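PDB 1G3Q: CELL division inhibitor, which probably binds and hydrolyses ATP as a MinD-type cell division ATPase, and is seen here with ADP and magnesium bound. Local coordinates for residues K33-D38 against D113-D118; S6-K11 against I117-G122. All blocks are in the same frame, centred on the assembly; numbering follows the deposited sequence.

Contact 1: residues K33-D38 against D113-D118; sequences KVLAVD and DFILID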
ATOM      1  N   LYS A  33      11.331  10.323   4.021  1.00 18.21           N
ATOM      2  CA  LYS A  33      11.890   9.551   2.911  1.00 17.83           C
ATOM      3  C   LYS A  33      11.112   8.246   2.810  1.00 16.86           C
ATOM      4  O   LYS A  33      11.140   7.421   3.727  1.00 16.83           O
ATOM      5  CB  LYS A  33      13.376   9.271   3.148  1.00 17.83           C
ATOM      6  CG  LYS A  33      14.083   8.638   1.957  1.00 18.02           C
ATOM      7  CD  LYS A  33      15.566   8.427   2.240  1.00 18.68           C
ATOM      8  CE  LYS A  33      16.254   7.692   1.102  1.00 18.67           C
ATOM      9  NZ  LYS A  33      17.680   7.378   1.425  1.00 18.65           N
ATOM     10  N   VAL A  34      10.430   8.060   1.685  1.00 15.96           N
ATOM     11  CA  VAL A  34       9.588   6.886   1.478  1.00 14.51           C
ATOM     12  C   VAL A  34       9.988   5.942   0.347  1.00 14.63           C
ATOM     13  O   VAL A  34      10.451   6.373  -0.708  1.00 14.39           O
ATOM     14  CB  VAL A  34       8.135   7.322   1.192  1.00 14.39           C
ATOM     15  CG1 VAL A  34       7.228   6.107   1.110  1.00 14.16           C
ATOM     16  CG2 VAL A  34       7.655   8.298   2.259  1.00 13.21           C
ATOM     17  N   LEU A  35       9.797   4.647   0.584  1.00 13.75           N
ATOM     18  CA  LEU A  35      10.049   3.630  -0.431  1.00 13.59           C
ATOM     19  C   LEU A  35       8.718   2.914  -0.628  1.00 13.30           C
ATOM     20  O   LEU A  35       8.209   2.268   0.294  1.00 13.22           O
ATOM     21  CB  LEU A  35      11.098   2.604   0.010  1.00 13.23           C
ATOM     22  CG  LEU A  35      11.254   1.478  -1.031  1.00 12.98           C
ATOM     23  CD1 LEU A  35      11.804   2.057  -2.338  1.00 13.05           C
ATOM     24  CD2 LEU A  35      12.173   0.383  -0.509  1.00 12.88           C
ATOM     25  N   ALA A  36       8.140   3.057  -1.814  1.00 13.01           N
ATOM     26  CA  ALA A  36       6.877   2.397  -2.127  1.00 12.64           C
ATOM     27  C   ALA A  36       7.256   1.070  -2.776  1.00 12.91           C
ATOM     28  O   ALA A  36       7.904   1.047  -3.820  1.00 13.30           O
ATOM     29  CB  ALA A  36       6.060   3.255  -3.090  1.00 12.38           C
ATOM     30  N   VAL A  37       6.856  -0.032  -2.150  1.00 12.75           N
ATOM     31  CA  VAL A  37       7.190  -1.359  -2.650  1.00 12.68           C
ATOM     32  C   VAL A  37       5.995  -2.072  -3.285  1.00 12.83           C
ATOM     33  O   VAL A  37       4.931  -2.176  -2.680  1.00 12.24           O
ATOM     34  CB  VAL A  37       7.739  -2.243  -1.504  1.00 13.03           C
ATOM     35  CG1 VAL A  37       8.080  -3.632  -2.022  1.00 12.68           C
ATOM     36  CG2 VAL A  37       8.977  -1.587  -0.887  1.00 12.16           C
ATOM     37  N   ASP A  38       6.176  -2.561  -4.508  1.00 12.62           N
ATOM     38  CA  ASP A  38       5.100  -3.277  -5.178  1.00 13.10           C
ATOM     39  C   ASP A  38       5.216  -4.761  -4.862  1.00 13.46           C
ATOM     40  O   ASP A  38       5.900  -5.505  -5.566  1.00 13.83           O
ATOM     41  CB  ASP A  38       5.157  -3.086  -6.695  1.00 12.61           C
ATOM     42  CG  ASP A  38       3.892  -3.569  -7.378  1.00 13.12           C
ATOM     43  OD1 ASP A  38       3.138  -4.345  -6.745  1.00 12.93           O
ATOM     44  OD2 ASP A  38       3.642  -3.182  -8.538  1.00 11.89           O
ATOM     45  N   ASP A 113      12.477   6.242   5.945  1.00 19.29           N
ATOM     46  CA  ASP A 113      11.679   6.560   7.121  1.00 18.77           C
ATOM     47  C   ASP A 113      10.432   5.686   7.084  1.00 18.26           C
ATOM     48  O   ASP A 113       9.934   5.240   8.120  1.00 18.13           O
ATOM     49  CB  ASP A 113      11.265   8.032   7.115  1.00 19.00           C
ATOM     50  CG  ASP A 113      12.437   8.963   7.308  1.00 19.10           C
ATOM     51  OD1 ASP A 113      13.288   8.651   8.163  1.00 19.29           O
ATOM     52  OD2 ASP A 113      12.503  10.002   6.624  1.00 18.32           O
ATOM     53  N   PHE A 114       9.937   5.449   5.873  1.00 16.95           N
ATOM     54  CA  PHE A 114       8.753   4.630   5.659  1.00 16.50           C
ATOM     55  C   PHE A 114       8.931   3.732   4.444  1.00 16.50           C
ATOM     56  O   PHE A 114       9.423   4.169   3.401  1.00 16.00           O
ATOM     57  CB  PHE A 114       7.524   5.510   5.414  1.00 16.86           C
ATOM     58  CG  PHE A 114       6.986   6.171   6.647  1.00 17.20           C
ATOM     59  CD1 PHE A 114       6.110   5.492   7.490  1.00 17.70           C
ATOM     60  CD2 PHE A 114       7.353   7.474   6.966  1.00 16.88           C
ATOM     61  CE1 PHE A 114       5.602   6.105   8.636  1.00 17.73           C
ATOM     62  CE2 PHE A 114       6.853   8.095   8.108  1.00 17.43           C
ATOM     63  CZ  PHE A 114       5.974   7.408   8.945  1.00 17.59           C
ATOM     64  N   ILE A 115       8.547   2.472   4.591  1.00 15.95           N
ATOM     65  CA  ILE A 115       8.586   1.532   3.483  1.00 15.65           C
ATOM     66  C   ILE A 115       7.150   1.038   3.441  1.00 15.59           C
ATOM     67  O   ILE A 115       6.692   0.346   4.351  1.00 16.28           O
ATOM     68  CB  ILE A 115       9.557   0.356   3.731  1.00 15.64           C
ATOM     69  CG1 ILE A 115      10.993   0.883   3.830  1.00 15.51           C
ATOM     70  CG2 ILE A 115       9.447  -0.659   2.592  1.00 15.38           C
ATOM     71  CD1 ILE A 115      12.052  -0.192   4.005  1.00 16.61           C
ATOM     72  N   LEU A 116       6.421   1.426   2.403  1.00 15.09           N
ATOM     73  CA  LEU A 116       5.026   1.026   2.292  1.00 14.75           C
ATOM     74  C   LEU A 116       4.906  -0.099   1.273  1.00 15.14           C
ATOM     75  O   LEU A 116       5.234   0.080   0.100  1.00 14.70           O
ATOM     76  CB  LEU A 116       4.177   2.231   1.883  1.00 14.04           C
ATOM     77  CG  LEU A 116       4.416   3.490   2.732  1.00 13.92           C
ATOM     78  CD1 LEU A 116       3.511   4.623   2.251  1.00 12.96           C
ATOM     79  CD2 LEU A 116       4.137   3.182   4.207  1.00 13.16           C
ATOM     80  N   ILE A 117       4.439  -1.259   1.727  1.00 14.69           N
ATOM     81  CA  ILE A 117       4.313  -2.418   0.853  1.00 14.63           C
ATOM     82  C   ILE A 117       2.901  -2.621   0.317  1.00 14.75           C
ATOM     83  O   ILE A 117       1.970  -2.902   1.072  1.00 14.23           O
ATOM     84  CB  ILE A 117       4.723  -3.721   1.578  1.00 15.14           C
ATOM     85  CG1 ILE A 117       6.056  -3.532   2.308  1.00 14.79           C
ATOM     86  CG2 ILE A 117       4.838  -4.853   0.564  1.00 14.90           C
ATOM     87  CD1 ILE A 117       6.366  -4.646   3.312  1.00 15.28           C
ATOM     88  N   ASP A 118       2.755  -2.474  -0.994  1.00 14.51           N
ATOM     89  CA  ASP A 118       1.477  -2.674  -1.666  1.00 14.80           C
ATOM     90  C   ASP A 118       1.347  -4.193  -1.762  1.00 15.14           C
ATOM     91  O   ASP A 118       2.101  -4.839  -2.486  1.00 14.51           O
ATOM     92  CB  ASP A 118       1.532  -2.053  -3.065  1.00 14.54           C
ATOM     93  CG  ASP A 118       0.202  -2.116  -3.793  1.00 15.13           C
ATOM     94  OD1 ASP A 118      -0.790  -2.620  -3.216  1.00 12.99           O
ATOM     95  OD2 ASP A 118       0.157  -1.650  -4.954  1.00 14.42           O
TER
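D113 meets K33 where the two parallel strands begin, and it holds that residue at both backbone ends. Its carboxylate oxygen OD2 takes the K33 N-H in a straight bond of 2.9 Å, met on the anti side, while its own N donates to K33 O at 2.8 Å. CG lies beside the D113 backbone N (chi1 -68°), which brings OD2 to the K33 N-H; an aspartate is short enough for this. K33 O receives a second donor, F114 N, so this carbonyl is gripped twice; the lysine chain itself runs off, extended, to K111 O. From F114 onward the ladder is regular: F114 O accepts from L35 N, L116 N gives to L35 O, L116 O accepts from V37 N, and D118 N closes the row on V37 O at 2.8 Å. The beta-branched I115 suits an extended backbone, and its CG2 lies 3.6 Å from V37 CG2, the tightest apolar touch between the strands. L116 points to the opposite face, where its CD1 reaches V34 CG1 at 4.2 Å. I117 returns to the face of I115, its CG2 4.3 Å from V37 CG1. Helix 101-106 packs on this face through I105, and helix 16-29 on the other, where S24 meets the small methyl of A36. D118 ends the strand with its carboxylate on the face of L116, OD2 standing 4.4 Å from D38 OD1. That OD2 is held by T17 OG1, from a magnesium-binding residue, while D38 OD1 is held by D40 N. D118 is itself a magnesium ligand in another structure of this protein, although no ion is bound to it here; fixed by the strand pairing and by T17, its carboxylate is placed consistently with such a role.

Contact 2: residues S6-K11 against I117-G122; sequences SIVSGK and IDCPAG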
ATOM      1  N   SER A   6       2.729  -2.681   5.967  1.00 16.86           N
ATOM      2  CA  SER A   6       2.070  -3.464   4.930  1.00 17.39           C
ATOM      3  C   SER A   6       0.668  -2.909   4.691  1.00 17.54           C
ATOM      4  O   SER A   6      -0.113  -2.745   5.631  1.00 18.18           O
ATOM      5  CB  SER A   6       1.979  -4.936   5.345  1.00 17.19           C
ATOM      6  OG  SER A   6       3.268  -5.501   5.511  1.00 17.27           O
ATOM      7  N   ILE A   7       0.361  -2.606   3.432  1.00 17.53           N
ATOM      8  CA  ILE A   7      -0.947  -2.079   3.049  1.00 17.67           C
ATOM      9  C   ILE A   7      -1.707  -3.320   2.603  1.00 17.83           C
ATOM     10  O   ILE A   7      -1.420  -3.878   1.548  1.00 17.13           O
ATOM     11  CB  ILE A   7      -0.823  -1.086   1.874  1.00 17.76           C
ATOM     12  CG1 ILE A   7       0.242  -0.032   2.196  1.00 18.69           C
ATOM     13  CG2 ILE A   7      -2.165  -0.416   1.606  1.00 17.67           C
ATOM     14  CD1 ILE A   7      -0.006   0.737   3.485  1.00 18.45           C
ATOM     15  N   VAL A   8      -2.683  -3.738   3.402  1.00 18.39           N
ATOM     16  CA  VAL A   8      -3.405  -4.979   3.125  1.00 18.64           C
ATOM     17  C   VAL A   8      -4.920  -4.900   3.028  1.00 19.08           C
ATOM     18  O   VAL A   8      -5.529  -3.871   3.315  1.00 19.13           O
ATOM     19  CB  VAL A   8      -3.067  -6.016   4.217  1.00 18.67           C
ATOM     20  CG1 VAL A   8      -1.557  -6.092   4.408  1.00 18.49           C
ATOM     21  CG2 VAL A   8      -3.738  -5.618   5.535  1.00 17.64           C
ATOM     22  N   SER A   9      -5.519  -6.019   2.631  1.00 19.43           N
ATOM     23  CA  SER A   9      -6.966  -6.114   2.504  1.00 20.62           C
ATOM     24  C   SER A   9      -7.434  -7.557   2.391  1.00 21.45           C
ATOM     25  O   SER A   9      -6.651  -8.461   2.079  1.00 21.75           O
ATOM     26  CB  SER A   9      -7.452  -5.341   1.280  1.00 20.67           C
ATOM     27  OG  SER A   9      -8.865  -5.388   1.199  1.00 21.32           O
ATOM     28  N   GLY A  10      -8.722  -7.764   2.647  1.00 22.38           N
ATOM     29  CA  GLY A  10      -9.290  -9.092   2.548  1.00 23.42           C
ATOM     30  C   GLY A  10      -9.691  -9.363   1.113  1.00 24.13           C
ATOM     31  O   GLY A  10      -9.797 -10.513   0.692  1.00 24.76           O
ATOM     32  N   LYS A  11      -9.909  -8.296   0.354  1.00 24.76           N
ATOM     33  CA  LYS A  11     -10.301  -8.422  -1.045  1.00 25.48           C
ATOM     34  C   LYS A  11      -9.502  -7.486  -1.941  1.00 25.22           C
ATOM     35  O   LYS A  11      -8.945  -6.492  -1.479  1.00 25.03           O
ATOM     36  CB  LYS A  11     -11.789  -8.110  -1.217  1.00 26.36           C
ATOM     37  CG  LYS A  11     -12.729  -9.061  -0.495  1.00 28.24           C
ATOM     38  CD  LYS A  11     -14.179  -8.703  -0.805  1.00 29.65           C
ATOM     39  CE  LYS A  11     -15.149  -9.688  -0.181  1.00 30.18           C
ATOM     40  NZ  LYS A  11     -16.558  -9.312  -0.491  1.00 31.47           N
ATOM     41  N   ILE A 117       4.439  -1.259   1.727  1.00 14.69           N
ATOM     42  CA  ILE A 117       4.313  -2.418   0.853  1.00 14.63           C
ATOM     43  C   ILE A 117       2.901  -2.621   0.317  1.00 14.75           C
ATOM     44  O   ILE A 117       1.970  -2.902   1.072  1.00 14.23           O
ATOM     45  CB  ILE A 117       4.723  -3.721   1.578  1.00 15.14           C
ATOM     46  CG1 ILE A 117       6.056  -3.532   2.308  1.00 14.79           C
ATOM     47  CG2 ILE A 117       4.838  -4.853   0.564  1.00 14.90           C
ATOM     48  CD1 ILE A 117       6.366  -4.646   3.312  1.00 15.28           C
ATOM     49  N   ASP A 118       2.755  -2.474  -0.994  1.00 14.51           N
ATOM     50  CA  ASP A 118       1.477  -2.674  -1.666  1.00 14.80           C
ATOM     51  C   ASP A 118       1.347  -4.193  -1.762  1.00 15.14           C
ATOM     52  O   ASP A 118       2.101  -4.839  -2.486  1.00 14.51           O
ATOM     53  CB  ASP A 118       1.532  -2.053  -3.065  1.00 14.54           C
ATOM     54  CG  ASP A 118       0.202  -2.116  -3.793  1.00 15.13           C
ATOM     55  OD1 ASP A 118      -0.790  -2.620  -3.216  1.00 12.99           O
ATOM     56  OD2 ASP A 118       0.157  -1.650  -4.954  1.00 14.42           O
ATOM     57  N   CYS A 119       0.400  -4.763  -1.027  1.00 15.55           N
ATOM     58  CA  CYS A 119       0.226  -6.213  -1.024  1.00 16.98           C
ATOM     59  C   CYS A 119      -0.966  -6.730  -1.806  1.00 17.49           C
ATOM     60  O   CYS A 119      -1.960  -6.031  -1.994  1.00 18.05           O
ATOM     61  CB  CYS A 119       0.075  -6.730   0.415  1.00 16.20           C
ATOM     62  SG  CYS A 119       1.392  -6.292   1.557  1.00 16.54           S
ATOM     63  N   PRO A 120      -0.862  -7.965  -2.312  1.00 18.32           N
ATOM     64  CA  PRO A 120      -2.004  -8.505  -3.043  1.00 18.64           C
ATOM     65  C   PRO A 120      -2.960  -8.862  -1.905  1.00 19.02           C
ATOM     66  O   PRO A 120      -2.528  -9.001  -0.761  1.00 18.51           O
ATOM     67  CB  PRO A 120      -1.424  -9.739  -3.734  1.00 18.97           C
ATOM     68  CG  PRO A 120      -0.328 -10.169  -2.812  1.00 18.67           C
ATOM     69  CD  PRO A 120       0.305  -8.859  -2.403  1.00 18.42           C
ATOM     70  N   ALA A 121      -4.246  -8.996  -2.194  1.00 19.58           N
ATOM     71  CA  ALA A 121      -5.202  -9.322  -1.144  1.00 20.31           C
ATOM     72  C   ALA A 121      -5.232 -10.815  -0.836  1.00 20.86           C
ATOM     73  O   ALA A 121      -4.691 -11.628  -1.582  1.00 20.62           O
ATOM     74  CB  ALA A 121      -6.588  -8.856  -1.552  1.00 20.05           C
ATOM     75  N   GLY A 122      -5.853 -11.166   0.285  1.00 22.09           N
ATOM     76  CA  GLY A 122      -5.981 -12.566   0.639  1.00 22.89           C
ATOM     77  C   GLY A 122      -4.978 -13.151   1.609  1.00 23.59           C
ATOM     78  O   GLY A 122      -4.219 -12.436   2.268  1.00 23.37           O
TER
HETATM   79  O   HOH W   1      -3.416  -7.857   1.605  1.00 17.55           O
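C119 leans its side chain against strand 3-8, with CB 3.4 Å from I7 O and SG turned back beside its own backbone N (chi1 -55°). So turned, SG touches I7 O at 3.7 Å, with S6 CB and V8 CG1 farther off, each 4.1 Å from SG. A compact, weakly polar thiol suits this mixed setting of carbonyl and aliphatic carbons. S6 OG brushes the end of I117, its CD1 atom. I7 faces the other way from S6: its CB and CG1 lie against the carbonyl oxygen of I117, while the branched chain is packed among T20, L138 and V140. The backbone pairing is completed by I7 N, which donates to I117 O at 2.9 Å, and by C119 N, in a longer bond of 3.3 Å to I7 O. Past C119 the two chains separate and a water joins them, accepting from S9 N and donating to P120 O at 2.8 Å. They meet again where the A121 methyl faces the main chain of K11, a spot that suits a small side chain. Alongside, G122 N makes a weak bond to S9 O. Glycine is called for at G122 because, at its phi/psi of 97°/-167°, a CB would jam against the carbonyl O of A121. The polar ends find partners beyond the two segments: S6 OG bonds to M131 O, S9 OG to V140 O and T14 OG1, and the extended K11 chain carries NZ to S146 OG. These are the C-terminal ends of two neighbouring parallel strands in a P-loop NTPase: strand 3-8 leads into the Walker A loop, which begins at G10, and C119 O, just after D118, accepts from K16 NZ of that loop, beside the bound ADP and magnesium ion.

From the N terminus, strand 3-8 and the nucleotide-binding loop lead into helix 16-29, and strand 34-38 follows. The chain then passes through strands 74-75 and 81-84 before strand 114-118 enters between 3-8 and 34-38. Contact 1 closes the 74-residue loop from 38 to 113; contact 2 closes the longer one from 11 to 117, which takes in the 38-to-113 loop, the two loops ending on the same strand. They share I117 and D118: contact 1 joins this strand to 34-38, and contact 2 joins its end and the following loop to 3-8. Together they make 114-118 an inner strand of the parallel sheet core, with D118 placed between the P-loop and D38.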